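Local coordinates for protein interferon (Danio rerio, PDB 3PIV) that probably acts as a secreted type I interferon, a cytokine that binds cell-surface receptors in antiviral defence, at residues Lys53-Thr58 and Asp152-Asn157; His64-Arg69 and Arg142-His147. All coordinates share one frame; numbering follows the deposited sequence.

Contact 1. Residues Lys53-Thr58 and Asp152-Asn157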
loop_
_atom_site.group_PDB
_atom_site.type_symbol
_atom_site.label_atom_id
_atom_site.label_comp_id
_atom_site.label_asym_id
_atom_site.label_seq_id
_atom_site.Cartn_x
_atom_site.Cartn_y
_atom_site.Cartn_z
ATOM N N LYS A 53 10.351 -7.987 0.303
ATOM C CA LYS A 53 10.253 -7.611 -1.096
ATOM C C LYS A 53 8.825 -7.212 -1.393
ATOM O O LYS A 53 8.588 -6.248 -2.104
ATOM C CB LYS A 53 10.638 -8.771 -2.006
ATOM C CG LYS A 53 12.106 -9.164 -1.959
ATOM C CD LYS A 53 12.399 -10.125 -3.090
ATOM C CE LYS A 53 13.705 -10.862 -2.881
ATOM N NZ LYS A 53 14.203 -11.391 -4.194
ATOM N N PHE A 54 7.887 -7.983 -0.845
ATOM C CA PHE A 54 6.454 -7.725 -0.980
ATOM C C PHE A 54 6.026 -6.418 -0.317
ATOM O O PHE A 54 5.124 -5.729 -0.805
ATOM C CB PHE A 54 5.638 -8.871 -0.368
ATOM C CG PHE A 54 4.144 -8.659 -0.464
ATOM C CD1 PHE A 54 3.468 -8.928 -1.643
ATOM C CD2 PHE A 54 3.423 -8.149 0.615
ATOM C CE1 PHE A 54 2.090 -8.718 -1.749
ATOM C CE2 PHE A 54 2.034 -7.940 0.525
ATOM C CZ PHE A 54 1.370 -8.226 -0.655
ATOM N N LEU A 55 6.641 -6.092 0.816
ATOM C CA LEU A 55 6.311 -4.842 1.483
ATOM C C LEU A 55 6.790 -3.665 0.626
ATOM O O LEU A 55 6.068 -2.687 0.460
ATOM C CB LEU A 55 6.907 -4.781 2.878
ATOM C CG LEU A 55 6.198 -5.656 3.908
ATOM C CD1 LEU A 55 7.002 -5.687 5.192
ATOM C CD2 LEU A 55 4.771 -5.155 4.167
ATOM N N VAL A 56 7.986 -3.781 0.062
ATOM C CA VAL A 56 8.506 -2.717 -0.790
ATOM C C VAL A 56 7.635 -2.536 -2.016
ATOM O O VAL A 56 7.274 -1.413 -2.340
ATOM C CB VAL A 56 9.946 -2.954 -1.246
ATOM C CG1 VAL A 56 10.366 -1.880 -2.283
ATOM C CG2 VAL A 56 10.869 -2.929 -0.057
ATOM N N LEU A 57 7.290 -3.640 -2.680
ATOM C CA LEU A 57 6.441 -3.588 -3.863
ATOM C C LEU A 57 5.120 -2.898 -3.571
ATOM O O LEU A 57 4.723 -1.987 -4.291
ATOM C CB LEU A 57 6.171 -4.996 -4.414
ATOM C CG LEU A 57 7.325 -5.678 -5.150
ATOM C CD1 LEU A 57 6.944 -7.088 -5.449
ATOM C CD2 LEU A 57 7.707 -4.909 -6.440
ATOM N N THR A 58 4.452 -3.332 -2.506
ATOM C CA THR A 58 3.154 -2.788 -2.142
ATOM C C THR A 58 3.219 -1.314 -1.702
ATOM O O THR A 58 2.381 -0.495 -2.107
ATOM C CB THR A 58 2.457 -3.663 -1.059
ATOM O OG1 THR A 58 2.569 -5.049 -1.419
ATOM C CG2 THR A 58 0.999 -3.298 -0.977
ATOM N N ASP A 152 0.898 -4.680 8.143
ATOM C CA ASP A 152 1.388 -4.617 9.516
ATOM C C ASP A 152 1.499 -6.013 10.148
ATOM O O ASP A 152 2.394 -6.284 10.949
ATOM C CB ASP A 152 0.454 -3.729 10.342
ATOM C CG ASP A 152 0.883 -3.616 11.784
ATOM O OD1 ASP A 152 1.862 -2.886 12.066
ATOM O OD2 ASP A 152 0.234 -4.253 12.637
ATOM N N ILE A 153 0.586 -6.896 9.775
ATOM C CA ILE A 153 0.631 -8.271 10.236
ATOM C C ILE A 153 1.863 -8.947 9.655
ATOM O O ILE A 153 2.642 -9.565 10.364
ATOM C CB ILE A 153 -0.636 -9.041 9.819
ATOM C CG1 ILE A 153 -1.855 -8.507 10.582
ATOM C CG2 ILE A 153 -0.465 -10.537 10.061
ATOM C CD1 ILE A 153 -3.131 -9.254 10.259
ATOM N N ILE A 154 2.038 -8.802 8.353
ATOM C CA ILE A 154 3.204 -9.349 7.672
ATOM C C ILE A 154 4.509 -8.826 8.262
ATOM O O ILE A 154 5.464 -9.580 8.411
ATOM C CB ILE A 154 3.149 -9.044 6.172
ATOM C CG1 ILE A 154 2.025 -9.867 5.521
ATOM C CG2 ILE A 154 4.505 -9.308 5.519
ATOM C CD1 ILE A 154 1.639 -9.370 4.145
ATOM N N ALA A 155 4.559 -7.538 8.589
ATOM C CA ALA A 155 5.755 -6.972 9.186
ATOM C C ALA A 155 5.983 -7.581 10.566
ATOM O O ALA A 155 7.094 -7.999 10.884
ATOM C CB ALA A 155 5.663 -5.452 9.273
ATOM N N SER A 156 4.932 -7.636 11.381
ATOM C CA SER A 156 5.037 -8.274 12.688
ATOM C C SER A 156 5.631 -9.653 12.530
ATOM O O SER A 156 6.641 -9.970 13.157
ATOM C CB SER A 156 3.673 -8.408 13.381
ATOM O OG SER A 156 3.244 -7.174 13.910
ATOM N N ASN A 157 4.987 -10.480 11.703
ATOM C CA ASN A 157 5.397 -11.877 11.561
ATOM C C ASN A 157 6.788 -11.976 10.955
ATOM O O ASN A 157 7.537 -12.898 11.250
ATOM C CB ASN A 157 4.407 -12.684 10.719
ATOM C CG ASN A 157 2.999 -12.734 11.318
ATOM O OD1 ASN A 157 2.805 -12.638 12.536
ATOM N ND2 ASN A 157 2.008 -12.903 10.447
#
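Ile-154 points its terminal methyl at the ring of Phe-54, and the two side chains cross at about a right angle. CD1 of Ile-154 comes to 3.9 Å from CE2 of Phe-54, with CD2 of the same ring scarcely farther off, and it approaches obliquely. The isoleucine can span the gap because CG1 lies beside the backbone N while the rest of the chain runs out extended (chi2 164°). The ring is carried to this position by a CG anti to the backbone N of Phe-54 (chi1 180°). The ring also has a polar neighbour: OG1 of Thr-58 sits over its centre, 3.4 Å above the plane. That hydroxyl donates to the carbonyl O of Phe-54 at 2.7 Å, which holds it over the ring. The same carbonyl accepts from N of Thr-58 on the opposite face of its plane, so helix and side chain share one oxygen.

The next residue, Leu-55, lies against the other branch of the isoleucine, CG2. Its CG stands 4.3 Å from CG2 of Ile-154, while its CD1 reaches CB of Ala-155 at the same separation, so a branched residue and a small one together receive a single leucine. The contact is wholly apolar, and its four touching residues are all buried. The axes of the segments 53-58 and 152-157 come no nearer than 10.8 Å and run roughly antiparallel, at 153°, in this helical cytokine bundle of the alpha/beta interferon family, with side chains bridging the interval. Around this pair, helix 37-44 brings Tyr-40 edge-to-face to Phe-54 and against Ile-154, Tyr-112 of helix 111-129 touches Phe-54, and Asp-152 ties helix 134-158 to helix 10-23 through a salt bridge with Arg-11.

Contact 2. Residues His64-Arg69 and Arg142-His147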
loop_
_atom_site.group_PDB
_atom_site.type_symbol
_atom_site.label_atom_id
_atom_site.label_comp_id
_atom_site.label_asym_id
_atom_site.label_seq_id
_atom_site.Cartn_x
_atom_site.Cartn_y
_atom_site.Cartn_z
ATOM N N HIS A 64 2.352 5.275 -5.545
ATOM C CA HIS A 64 2.074 5.624 -6.925
ATOM C C HIS A 64 0.599 5.888 -7.169
ATOM O O HIS A 64 0.238 6.816 -7.907
ATOM C CB HIS A 64 2.616 4.537 -7.845
ATOM C CG HIS A 64 4.108 4.430 -7.802
ATOM N ND1 HIS A 64 4.788 3.276 -8.116
ATOM C CD2 HIS A 64 5.050 5.348 -7.468
ATOM C CE1 HIS A 64 6.091 3.487 -7.989
ATOM N NE2 HIS A 64 6.274 4.734 -7.596
ATOM N N LEU A 65 -0.246 5.087 -6.529
ATOM C CA LEU A 65 -1.696 5.227 -6.669
ATOM C C LEU A 65 -2.166 6.564 -6.116
ATOM O O LEU A 65 -3.031 7.227 -6.706
ATOM C CB LEU A 65 -2.409 4.086 -5.928
ATOM C CG LEU A 65 -3.936 4.016 -5.997
ATOM C CD1 LEU A 65 -4.417 3.975 -7.436
ATOM C CD2 LEU A 65 -4.462 2.819 -5.223
ATOM N N MET A 66 -1.588 6.962 -4.984
ATOM C CA MET A 66 -2.103 8.098 -4.207
ATOM C C MET A 66 -1.509 9.422 -4.668
ATOM O O MET A 66 -2.031 10.482 -4.351
ATOM C CB MET A 66 -1.832 7.893 -2.711
ATOM C CG MET A 66 -2.644 6.740 -2.088
ATOM S SD MET A 66 -4.411 7.056 -2.061
ATOM C CE MET A 66 -4.577 8.199 -0.695
ATOM N N ASP A 67 -0.407 9.340 -5.409
ATOM C CA ASP A 67 0.312 10.506 -5.916
ATOM C C ASP A 67 -0.420 11.007 -7.151
ATOM O O ASP A 67 0.100 10.918 -8.259
ATOM C CB ASP A 67 1.753 10.090 -6.273
ATOM C CG ASP A 67 2.654 11.280 -6.663
ATOM O OD1 ASP A 67 2.300 12.442 -6.372
ATOM O OD2 ASP A 67 3.735 11.043 -7.258
ATOM N N ALA A 68 -1.632 11.520 -6.957
ATOM C CA ALA A 68 -2.520 11.823 -8.079
ATOM C C ALA A 68 -3.335 13.099 -7.865
ATOM O O ALA A 68 -4.508 13.162 -8.211
ATOM C CB ALA A 68 -3.456 10.629 -8.356
ATOM N N ARG A 69 -2.702 14.107 -7.283
ATOM C CA ARG A 69 -3.348 15.385 -7.036
ATOM C C ARG A 69 -4.094 15.899 -8.272
ATOM O O ARG A 69 -5.194 16.419 -8.167
ATOM C CB ARG A 69 -2.308 16.391 -6.562
ATOM C CG ARG A 69 -0.861 15.965 -6.886
ATOM C CD ARG A 69 -0.294 14.734 -6.084
ATOM N NE ARG A 69 0.939 15.136 -5.410
ATOM C CZ ARG A 69 0.991 15.651 -4.178
ATOM N NH1 ARG A 69 -0.131 15.814 -3.454
ATOM N NH2 ARG A 69 2.167 16.007 -3.672
ATOM N N ARG A 142 -10.463 3.396 1.099
ATOM C CA ARG A 142 -10.856 2.292 1.980
ATOM C C ARG A 142 -9.978 1.063 1.710
ATOM O O ARG A 142 -9.536 0.406 2.648
ATOM C CB ARG A 142 -12.333 1.943 1.823
ATOM C CG ARG A 142 -12.799 0.746 2.703
ATOM C CD ARG A 142 -12.480 0.962 4.175
ATOM N NE ARG A 142 -12.779 -0.203 5.017
ATOM C CZ ARG A 142 -11.957 -1.238 5.189
ATOM N NH1 ARG A 142 -10.783 -1.271 4.567
ATOM N NH2 ARG A 142 -12.310 -2.252 5.975
ATOM N N VAL A 143 -9.697 0.783 0.436
ATOM C CA VAL A 143 -8.852 -0.354 0.050
ATOM C C VAL A 143 -7.431 -0.229 0.611
ATOM O O VAL A 143 -6.885 -1.186 1.147
ATOM C CB VAL A 143 -8.790 -0.554 -1.490
ATOM C CG1 VAL A 143 -7.593 -1.420 -1.881
ATOM C CG2 VAL A 143 -10.087 -1.175 -2.006
ATOM N N VAL A 144 -6.849 0.963 0.503
ATOM C CA VAL A 144 -5.501 1.219 1.011
ATOM C C VAL A 144 -5.432 1.002 2.525
ATOM O O VAL A 144 -4.432 0.500 3.046
ATOM C CB VAL A 144 -5.036 2.645 0.665
ATOM C CG1 VAL A 144 -3.793 3.024 1.465
ATOM C CG2 VAL A 144 -4.758 2.748 -0.821
ATOM N N LYS A 145 -6.496 1.387 3.224
ATOM C CA LYS A 145 -6.612 1.088 4.654
ATOM C C LYS A 145 -6.439 -0.407 4.892
ATOM O O LYS A 145 -5.687 -0.818 5.764
ATOM C CB LYS A 145 -7.956 1.548 5.217
ATOM C CG LYS A 145 -8.116 1.261 6.727
ATOM C CD LYS A 145 -9.502 1.635 7.233
ATOM C CE LYS A 145 -9.587 1.574 8.752
ATOM N NZ LYS A 145 -10.908 2.062 9.233
ATOM N N SER A 146 -7.128 -1.223 4.099
ATOM C CA SER A 146 -6.981 -2.668 4.231
ATOM C C SER A 146 -5.560 -3.179 3.951
ATOM O O SER A 146 -5.099 -4.102 4.604
ATOM C CB SER A 146 -8.009 -3.410 3.381
ATOM O OG SER A 146 -9.241 -3.484 4.081
ATOM N N HIS A 147 -4.865 -2.592 2.981
ATOM C CA HIS A 147 -3.487 -3.005 2.720
ATOM C C HIS A 147 -2.641 -2.688 3.943
ATOM O O HIS A 147 -1.816 -3.494 4.377
ATOM C CB HIS A 147 -2.905 -2.259 1.510
ATOM C CG HIS A 147 -3.382 -2.775 0.189
ATOM N ND1 HIS A 147 -2.851 -3.895 -0.409
ATOM C CD2 HIS A 147 -4.340 -2.315 -0.651
ATOM C CE1 HIS A 147 -3.469 -4.114 -1.556
ATOM N NE2 HIS A 147 -4.369 -3.162 -1.730
#
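Met-66 and Leu-65, at the end of helix 48-66, converge on one methyl of Val-144. The path of the methionine shows how a long, flexible side chain meets a short, branched one. Its CB leaves the backbone toward helix 134-158 but is still 6.2 Å from CG2 of Val-144. CG closes that gap to 4.7 Å from the same methyl, and SD of Met-66 makes the nearest approach at 4.5 Å. Beyond the sulfur the chain turns back: CE of Met-66 lies 5.5 Å from CG2 of Val-144. All three torsions are close to -70°, which coils the side chain and presents its sulfur, instead of its terminal methyl, to the valine. Leu-65 arrives from a different direction, its CD2 standing 4.4 Å from CG2 of Val-144, so that this methyl is met by both. The two segments bury a modest 86 Å² against each other, and all three residues lie in the protein interior.

The contact lies inside the helical bundle of the interferon fold, where several helices contribute to one core. Here Met-66 and Val-144 both also touch Phe-85 of helix 79-101 and Leu-21 of helix 10-23, while Leu-65 leans on Leu-123 and Leu-127 of helix 111-129. Helix 48-66 gives out at this point: Asp-67 is the first residue to leave helical geometry and centres an inverse gamma turn, closed by a weak bond from N of Ala-68 to O of Met-66. On helix 134-158, polar groups bind one another apart from the apolar contact. NH1 of Arg-142 donates to OG of Ser-146 at 2.7 Å, the hydroxyl lying 16° out of the guanidinium plane, and CD of Lys-145 lies over one face of that group, offset toward its rim.

Contacts 1 and 2 join the same two helices, 48-66 and 134-158, at two levels, their centres 16 Å apart. Because the helices are antiparallel, the later part of one meets the earlier part of the other in contact 2. The two sites meet directly where CG2 of Thr-58, from contact 1, packs 3.9 Å from ND1 of His-147, from contact 2. Tyr-40 bridges them as well, with its ring against Phe-54 and its hydroxyl hydrogen-bonded to His-147. A bound nickel ion lies closer to contact 2, about 7 Å from the side chain of Leu-65, against about 13 Å from that of Phe-54.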